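Local coordinates for protein chorismate synthase (Aquifex aeolicus, PDB 1Q1L) that probably catalyses the final step of chorismate biosynthesis, eliminating phosphate from 5-enolpyruvylshikimate-3-phosphate with reduced FMN as cofactor, at residues Cys152-Phe155 / Leu156-Phe159; Phe184-Pro187 / Glu188-Leu191; Gly268-Gly272 / Leu273-Ala277; Glu293-Gly296 / Tyr297-His300. All blocks are in the same frame, centred on the assembly; numbering follows the deposited sequence.

Contact 1. Residues Cys152-Phe155 / Leu156-Phe159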
# COMPACT_ATOMS: atom_id res chain seq x y z
N CYS A 152 19.35 -5.00 5.42
CA CYS A 152 19.34 -4.51 4.05
C CYS A 152 20.75 -4.25 3.54
O CYS A 152 21.04 -4.49 2.36
CB CYS A 152 18.49 -3.24 3.97
SG CYS A 152 16.76 -3.57 4.39
N LYS A 153 21.63 -3.79 4.41
CA LYS A 153 23.02 -3.56 4.01
C LYS A 153 23.67 -4.88 3.64
O LYS A 153 24.37 -4.98 2.63
CB LYS A 153 23.83 -2.93 5.15
CG LYS A 153 23.59 -1.46 5.40
CD LYS A 153 24.62 -0.93 6.39
CE LYS A 153 24.43 0.55 6.67
NZ LYS A 153 25.45 1.04 7.64
N LYS A 154 23.45 -5.91 4.45
CA LYS A 154 24.02 -7.22 4.15
C LYS A 154 23.54 -7.66 2.77
O LYS A 154 24.32 -8.14 1.94
CB LYS A 154 23.62 -8.25 5.20
CG LYS A 154 24.27 -9.61 5.00
CD LYS A 154 25.80 -9.48 4.93
CE LYS A 154 26.47 -10.79 4.52
NZ LYS A 154 26.23 -11.87 5.51
N PHE A 155 22.25 -7.49 2.53
CA PHE A 155 21.66 -7.85 1.24
C PHE A 155 22.36 -7.11 0.09
O PHE A 155 22.75 -7.72 -0.91
CB PHE A 155 20.16 -7.52 1.24
CG PHE A 155 19.52 -7.66 -0.11
CD1 PHE A 155 19.37 -8.91 -0.71
CD2 PHE A 155 19.10 -6.53 -0.81
CE1 PHE A 155 18.81 -9.03 -1.98
CE2 PHE A 155 18.55 -6.64 -2.08
CZ PHE A 155 18.40 -7.90 -2.67
N LEU A 156 22.52 -5.80 0.25
CA LEU A 156 23.15 -4.96 -0.78
C LEU A 156 24.61 -5.29 -1.05
O LEU A 156 25.07 -5.19 -2.19
CB LEU A 156 23.06 -3.49 -0.38
CG LEU A 156 21.70 -2.81 -0.45
CD1 LEU A 156 21.82 -1.39 0.11
CD2 LEU A 156 21.20 -2.78 -1.88
N SER A 157 25.33 -5.66 -0.00
CA SER A 157 26.74 -6.00 -0.15
C SER A 157 26.94 -7.21 -1.04
O SER A 157 28.01 -7.37 -1.64
CB SER A 157 27.38 -6.24 1.22
OG SER A 157 26.74 -7.30 1.90
N GLU A 158 25.93 -8.07 -1.14
CA GLU A 158 26.04 -9.27 -1.98
C GLU A 158 26.16 -8.86 -3.44
O GLU A 158 26.59 -9.65 -4.28
CB GLU A 158 24.80 -10.17 -1.82
CG GLU A 158 24.61 -10.75 -0.43
CD GLU A 158 25.73 -11.69 -0.01
OE1 GLU A 158 26.15 -12.52 -0.84
OE2 GLU A 158 26.17 -11.60 1.15
N PHE A 159 25.76 -7.63 -3.75
CA PHE A 159 25.83 -7.14 -5.12
C PHE A 159 26.98 -6.14 -5.24
O PHE A 159 27.11 -5.46 -6.25
CB PHE A 159 24.52 -6.47 -5.52
CG PHE A 159 23.31 -7.33 -5.32
CD1 PHE A 159 22.67 -7.36 -4.09
CD2 PHE A 159 22.85 -8.15 -6.34
CE1 PHE A 159 21.57 -8.20 -3.87
CE2 PHE A 159 21.76 -9.00 -6.14
CZ PHE A 159 21.12 -9.02 -4.90

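Contact 2. Residues Phe184-Pro187 / Glu188-Leu191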
# COMPACT_ATOMS: atom_id res chain seq x y z
N PHE A 184 32.21 13.94 -4.68
CA PHE A 184 30.93 13.25 -4.86
C PHE A 184 31.04 12.26 -6.02
O PHE A 184 30.26 11.32 -6.12
CB PHE A 184 29.81 14.24 -5.21
CG PHE A 184 29.25 14.99 -4.04
CD1 PHE A 184 29.77 14.83 -2.76
CD2 PHE A 184 28.19 15.88 -4.23
CE1 PHE A 184 29.24 15.53 -1.69
CE2 PHE A 184 27.66 16.59 -3.16
CZ PHE A 184 28.18 16.41 -1.88
N ALA A 185 32.00 12.49 -6.91
CA ALA A 185 32.20 11.61 -8.05
C ALA A 185 33.39 10.70 -7.84
O ALA A 185 33.89 10.11 -8.79
CB ALA A 185 32.39 12.44 -9.31
N ASN A 186 33.83 10.55 -6.60
CA ASN A 186 35.00 9.72 -6.31
C ASN A 186 34.75 8.62 -5.27
O ASN A 186 34.89 8.85 -4.07
CB ASN A 186 36.14 10.63 -5.83
CG ASN A 186 37.48 9.97 -5.94
OD1 ASN A 186 37.65 8.81 -5.57
ND2 ASN A 186 38.46 10.71 -6.44
N PRO A 187 34.39 7.41 -5.73
CA PRO A 187 34.12 6.28 -4.83
C PRO A 187 35.24 6.06 -3.81
O PRO A 187 34.97 5.91 -2.61
CB PRO A 187 33.99 5.10 -5.80
CG PRO A 187 33.37 5.74 -7.00
CD PRO A 187 34.17 7.02 -7.13
N GLU A 188 36.48 6.05 -4.27
CA GLU A 188 37.63 5.84 -3.40
C GLU A 188 37.68 6.89 -2.29
O GLU A 188 37.94 6.56 -1.13
CB GLU A 188 38.93 5.88 -4.20
CG GLU A 188 39.07 4.78 -5.25
CD GLU A 188 38.01 4.86 -6.34
OE1 GLU A 188 37.84 5.95 -6.93
OE2 GLU A 188 37.35 3.83 -6.61
N LYS A 189 37.45 8.15 -2.63
CA LYS A 189 37.47 9.22 -1.63
C LYS A 189 36.35 9.05 -0.61
O LYS A 189 36.57 9.08 0.60
CB LYS A 189 37.33 10.59 -2.29
CG LYS A 189 38.63 11.19 -2.79
CD LYS A 189 38.41 12.63 -3.23
CE LYS A 189 39.71 13.30 -3.65
NZ LYS A 189 39.50 14.74 -4.00
N LEU A 190 35.13 8.88 -1.11
CA LEU A 190 33.96 8.70 -0.25
C LEU A 190 34.22 7.56 0.73
O LEU A 190 34.08 7.73 1.95
CB LEU A 190 32.72 8.39 -1.11
CG LEU A 190 32.22 9.58 -1.95
CD1 LEU A 190 31.24 9.11 -3.01
CD2 LEU A 190 31.57 10.59 -1.03
N LEU A 191 34.62 6.42 0.20
CA LEU A 191 34.90 5.26 1.04
C LEU A 191 35.99 5.63 2.05
O LEU A 191 35.94 5.23 3.21
CB LEU A 191 35.36 4.07 0.19
CG LEU A 191 35.45 2.73 0.93
CD1 LEU A 191 34.11 2.42 1.58
CD2 LEU A 191 35.85 1.62 -0.03
O HOH W 1 37.89 14.15 -6.29

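Contact 3. Residues Gly268-Gly272 / Leu273-Ala277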
# COMPACT_ATOMS: atom_id res chain seq x y z
N GLY A 268 16.33 18.96 6.89
CA GLY A 268 16.71 19.25 5.52
C GLY A 268 17.39 18.09 4.83
O GLY A 268 18.07 17.29 5.47
N VAL A 269 17.18 17.99 3.53
CA VAL A 269 17.79 16.92 2.76
C VAL A 269 18.09 17.38 1.34
O VAL A 269 17.25 18.00 0.68
CB VAL A 269 16.88 15.67 2.71
CG1 VAL A 269 15.52 16.06 2.20
CG2 VAL A 269 17.49 14.62 1.78
N GLU A 270 19.29 17.07 0.87
CA GLU A 270 19.69 17.44 -0.48
C GLU A 270 20.24 16.21 -1.18
O GLU A 270 20.89 15.38 -0.54
CB GLU A 270 20.80 18.49 -0.47
CG GLU A 270 20.43 19.83 0.11
CD GLU A 270 21.62 20.78 0.15
OE1 GLU A 270 21.60 21.77 -0.60
OE2 GLU A 270 22.58 20.52 0.92
N ILE A 271 19.97 16.09 -2.47
CA ILE A 271 20.52 14.99 -3.24
C ILE A 271 21.65 15.65 -4.04
O ILE A 271 21.40 16.52 -4.87
CB ILE A 271 19.50 14.38 -4.23
CG1 ILE A 271 18.28 13.83 -3.47
CG2 ILE A 271 20.17 13.27 -5.05
CD1 ILE A 271 18.59 12.68 -2.54
N GLY A 272 22.88 15.26 -3.77
CA GLY A 272 23.99 15.86 -4.47
C GLY A 272 24.25 17.27 -3.98
O GLY A 272 24.18 17.54 -2.78
N LEU A 273 24.52 18.18 -4.91
CA LEU A 273 24.81 19.58 -4.60
C LEU A 273 23.66 20.27 -3.86
O LEU A 273 23.89 21.09 -2.97
CB LEU A 273 25.14 20.33 -5.89
CG LEU A 273 26.27 21.37 -5.86
CD1 LEU A 273 27.55 20.74 -5.31
CD2 LEU A 273 26.49 21.90 -7.28
N GLY A 274 22.43 19.96 -4.24
CA GLY A 274 21.26 20.53 -3.57
C GLY A 274 20.98 22.02 -3.76
O GLY A 274 20.90 22.51 -4.89
N PHE A 275 20.80 22.73 -2.65
CA PHE A 275 20.53 24.17 -2.68
C PHE A 275 21.63 24.95 -3.38
O PHE A 275 21.37 25.97 -4.02
CB PHE A 275 20.31 24.69 -1.26
CG PHE A 275 18.93 24.42 -0.72
CD1 PHE A 275 17.89 25.32 -0.96
CD2 PHE A 275 18.65 23.24 -0.03
CE1 PHE A 275 16.60 25.05 -0.51
CE2 PHE A 275 17.36 22.96 0.42
CZ PHE A 275 16.33 23.86 0.18
N GLU A 276 22.87 24.48 -3.29
CA GLU A 276 23.98 25.16 -3.94
C GLU A 276 23.79 25.07 -5.45
O GLU A 276 24.14 25.99 -6.19
CB GLU A 276 25.31 24.53 -3.55
CG GLU A 276 26.51 25.30 -4.07
CD GLU A 276 26.48 26.76 -3.63
OE1 GLU A 276 26.56 27.03 -2.41
OE2 GLU A 276 26.37 27.64 -4.51
N ALA A 277 23.22 23.95 -5.91
CA ALA A 277 22.98 23.72 -7.33
C ALA A 277 21.96 24.69 -7.89
O ALA A 277 21.95 24.97 -9.09
CB ALA A 277 22.51 22.28 -7.56
O HOH W 2 24.06 22.80 -0.76
O HOH W 3 22.13 18.58 -6.65

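Contact 4. Residues Glu293-Gly296 / Tyr297-His300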
# COMPACT_ATOMS: atom_id res chain seq x y z
N GLU A 293 34.22 1.47 -23.88
CA GLU A 293 33.89 0.15 -24.38
C GLU A 293 33.63 -0.85 -23.27
O GLU A 293 32.61 -1.55 -23.27
CB GLU A 293 35.01 -0.37 -25.28
CG GLU A 293 35.01 0.20 -26.68
CD GLU A 293 36.04 -0.46 -27.56
OE1 GLU A 293 37.24 -0.14 -27.42
OE2 GLU A 293 35.66 -1.32 -28.37
N GLY A 294 34.54 -0.93 -22.31
CA GLY A 294 34.36 -1.87 -21.22
C GLY A 294 33.83 -1.22 -19.96
O GLY A 294 34.35 -1.45 -18.87
N LYS A 295 32.78 -0.42 -20.10
CA LYS A 295 32.23 0.26 -18.95
C LYS A 295 30.87 0.89 -19.23
O LYS A 295 30.08 1.13 -18.32
CB LYS A 295 33.22 1.33 -18.49
CG LYS A 295 32.79 2.16 -17.31
CD LYS A 295 33.90 3.15 -16.95
CE LYS A 295 33.48 4.07 -15.82
NZ LYS A 295 34.56 5.06 -15.51
N GLY A 296 30.59 1.15 -20.50
CA GLY A 296 29.32 1.76 -20.85
C GLY A 296 29.34 3.24 -20.49
O GLY A 296 30.40 3.85 -20.44
N TYR A 297 28.16 3.80 -20.24
CA TYR A 297 28.04 5.21 -19.89
C TYR A 297 28.35 5.52 -18.42
O TYR A 297 28.20 4.68 -17.55
CB TYR A 297 26.64 5.71 -20.23
CG TYR A 297 26.32 5.70 -21.71
CD1 TYR A 297 26.81 6.69 -22.56
CD2 TYR A 297 25.55 4.67 -22.26
CE1 TYR A 297 26.54 6.67 -23.93
CE2 TYR A 297 25.27 4.64 -23.62
CZ TYR A 297 25.77 5.64 -24.45
OH TYR A 297 25.49 5.60 -25.80
N PHE A 298 28.80 6.75 -18.18
CA PHE A 298 29.11 7.23 -16.84
C PHE A 298 29.16 8.75 -16.89
O PHE A 298 28.91 9.34 -17.94
CB PHE A 298 30.45 6.66 -16.34
CG PHE A 298 31.62 6.95 -17.24
CD1 PHE A 298 31.84 6.21 -18.40
CD2 PHE A 298 32.52 7.97 -16.91
CE1 PHE A 298 32.93 6.47 -19.22
CE2 PHE A 298 33.62 8.24 -17.73
CZ PHE A 298 33.82 7.49 -18.89
N ARG A 299 29.46 9.38 -15.76
CA ARG A 299 29.51 10.84 -15.70
C ARG A 299 30.89 11.30 -15.24
O ARG A 299 31.57 10.57 -14.53
CB ARG A 299 28.43 11.37 -14.75
CG ARG A 299 27.01 10.88 -15.05
CD ARG A 299 26.47 11.43 -16.36
NE ARG A 299 25.08 11.03 -16.59
CZ ARG A 299 24.69 9.78 -16.82
NH1 ARG A 299 25.57 8.79 -16.85
NH2 ARG A 299 23.40 9.51 -17.02
N HIS A 300 31.29 12.51 -15.63
CA HIS A 300 32.60 13.04 -15.26
C HIS A 300 32.61 13.80 -13.93
O HIS A 300 33.67 14.14 -13.40
CB HIS A 300 33.15 13.91 -16.39
CG HIS A 300 33.53 13.13 -17.61
ND1 HIS A 300 34.55 12.21 -17.61
CD2 HIS A 300 32.99 13.10 -18.85
CE1 HIS A 300 34.62 11.63 -18.80
NE2 HIS A 300 33.68 12.16 -19.57

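Contact 1. Residues Cys152-Phe155 / Leu156-Phe159
F155, near the C-terminal end of helix 142-157, and F159, four residues on, form a T-shaped (edge-to-face) stack. The edge of F159 is turned to one face of F155, toward the rim of that ring, with F159 CE1 3.4 Å from F155 CZ and the planes 68° apart. F155 reaches this place because its CG stands anti to the backbone N (chi1 171°), which swings the ring toward the following turn. The backbone shares the same edge: F155 O lies 3.2 Å from F159 CD1, near the plane of the F159 ring.

Backbone hydrogen bonds change character along the segment. L156 N to C152 O and S157 N to K153 O are regular helical bonds, each 2.9 Å. E158 N then bonds F155 O at 3.2 Å, from well above the carbonyl plane, and keeps a weak bond of 3.5 Å to K154 O. Its stronger bond is thus to the residue three back. K154 O is also gripped by the hydroxyl S157 OG, which donates at 2.6 Å; a chi1 of 60° folds OG back over the preceding turn.

K154 NZ stays 4.4 Å from E158 OE2, beyond a salt bridge. K154 NZ instead forms a salt bridge with E39, while K153 NZ pairs with E364 and E43.

F155 rests on A372 and L376 of helix 356-379 and on M384 of helix 384-399, and F159 packs on M384 and V387 and meets the F391 ring, so the stack lies where these three helices come together.

Contact 2. Residues Phe184-Pro187 / Glu188-Leu191
N186 caps the helix that starts at P187: K189 N donates to N186 OD1 at 3.0 Å. The bond is fairly straight at the hydrogen (158°), but the donor stands well above the amide plane. The main chain serves too: L190 N bonds N186 O at 3.0 Å, and L191 N bonds P187 O at 2.9 Å. Proline suits this first-turn position, where a helix has no carbonyl a turn earlier for an N-H to bond.

The lysine stem covers the same face of the amide from which the N-H comes. K189 CG packs 3.6 Å from N186 CG, and CG and CD pass over the amide, near ND2. Beyond them a water accepts from K189 NZ at 2.9 Å and, weakly, from N186 ND2. What sets OD1 over the turn is chi1 of N186 (-161°), which places CG opposite the backbone N. E188, bent at chi2, folds its carboxylate back beside P187, with OE1 3.2 Å from N186 OD1, an acceptor it cannot bond unless protonated; the helix dipole would probably ease its charge.

Further out, F184 O accepts from N302 ND2, tying the residues before the cap to a neighbouring loop. P187 and L190 lie on L236 of strand 229-236, L190 also on F234, and F184 packs against that strand and strand 317-323, seating the helix start on the five-stranded sheet.

Contact 3. Residues Gly268-Gly272 / Leu273-Ala277
E270 turns CG away from its carbonyl carbon (chi1 -64°) and then runs out extended, carrying its carboxylate across the turn to the backbone of F275. F275 adopts a similar first torsion (chi1 -80°), which leaves the edge of its ring beside the same carboxylate, with CD2 3.3 Å from E270 OE1. There OE1 accepts from F275 N; the modelled separation of 2.4 Å is very short, and its exact value is doubtful.

A water adds a second grip, donating to E270 OE1 at 2.7 Å and to L273 O at 2.8 Å while accepting from E276 N at 3.3 Å. The chain between is a type II' beta turn from I271 to G274, closing off strand 266-271. G272 occupies the second position with a positive phi (74°), readily adopted by a residue without a side chain. Instead of a direct bond across the turn, a second water accepts from G274 N and donates to I271 O, both at 2.8 Å. G274 also has positive phi, and a CB there would collide with E270 OE1.

The other carboxylate oxygen, OE2, makes a salt bridge with R320 of strand 317-323. With an alanine in place of E270, F275 N would probably lose its acceptor and R320 a charged partner. G268, V269 and E270 pair antiparallel with a strand of the second subunit, continuing the sheet across the interface, and F275 packs on A322 of that subunit.

Contact 4. Residues Glu293-Gly296 / Tyr297-His300
K295 lays its ammonium over the face of F298, three residues on, in a cation-pi contact that is almost perfectly centred: NZ is 3.8 Å from the F298 ring centroid and 11° off the ring normal. The adjoining methylene follows, K295 CE making a CH-pi contact 3.9 Å from the same centroid. The lysine chain is fully extended and crosses the phenylalanine side chain at about a right angle. F298 meets it by setting CG between its backbone N and carbonyl carbon (chi1 57°). At the ring's edge, near its plane, G296 O lies 3.4 Å from F298 CD1.

The backbone behind this is a classic beta bulge, in which K295 and G296 both face S292, in the hairpin of strands 289-292 and 296-299. F298 is backbone-bonded to G290 of the partner strand, and Y297 meets the ring of W291. A serine in place of F298 would probably strip the ammonium of its aromatic face and leave the K295 chain free to swing.

The pairing probably lets the ring's pi electrons steady a charge on a residue that remains exposed, while the lysine methylenes shield one face of the ring.

Contacts 2 and 3 are the only pair that touch: F184 CE2 packs 3.6 Å from G272 C, bringing the approach to the helix cap against the turn that ends strand 266-271. R320 joins them again, since F184 packs on it and E270 binds it. Contact 4 comes within about 5 Å of contact 2 at the nearest atoms without touching. Contact 1 stands apart, its centre about 19 Å from that of contact 2 and about 26 Å from that of contact 3, on the opposite side of the chain's centre from the latter. It is also the one near a predicted site: the K153 side chain lies about 9 Å from that of R47, which probably binds NADP(+).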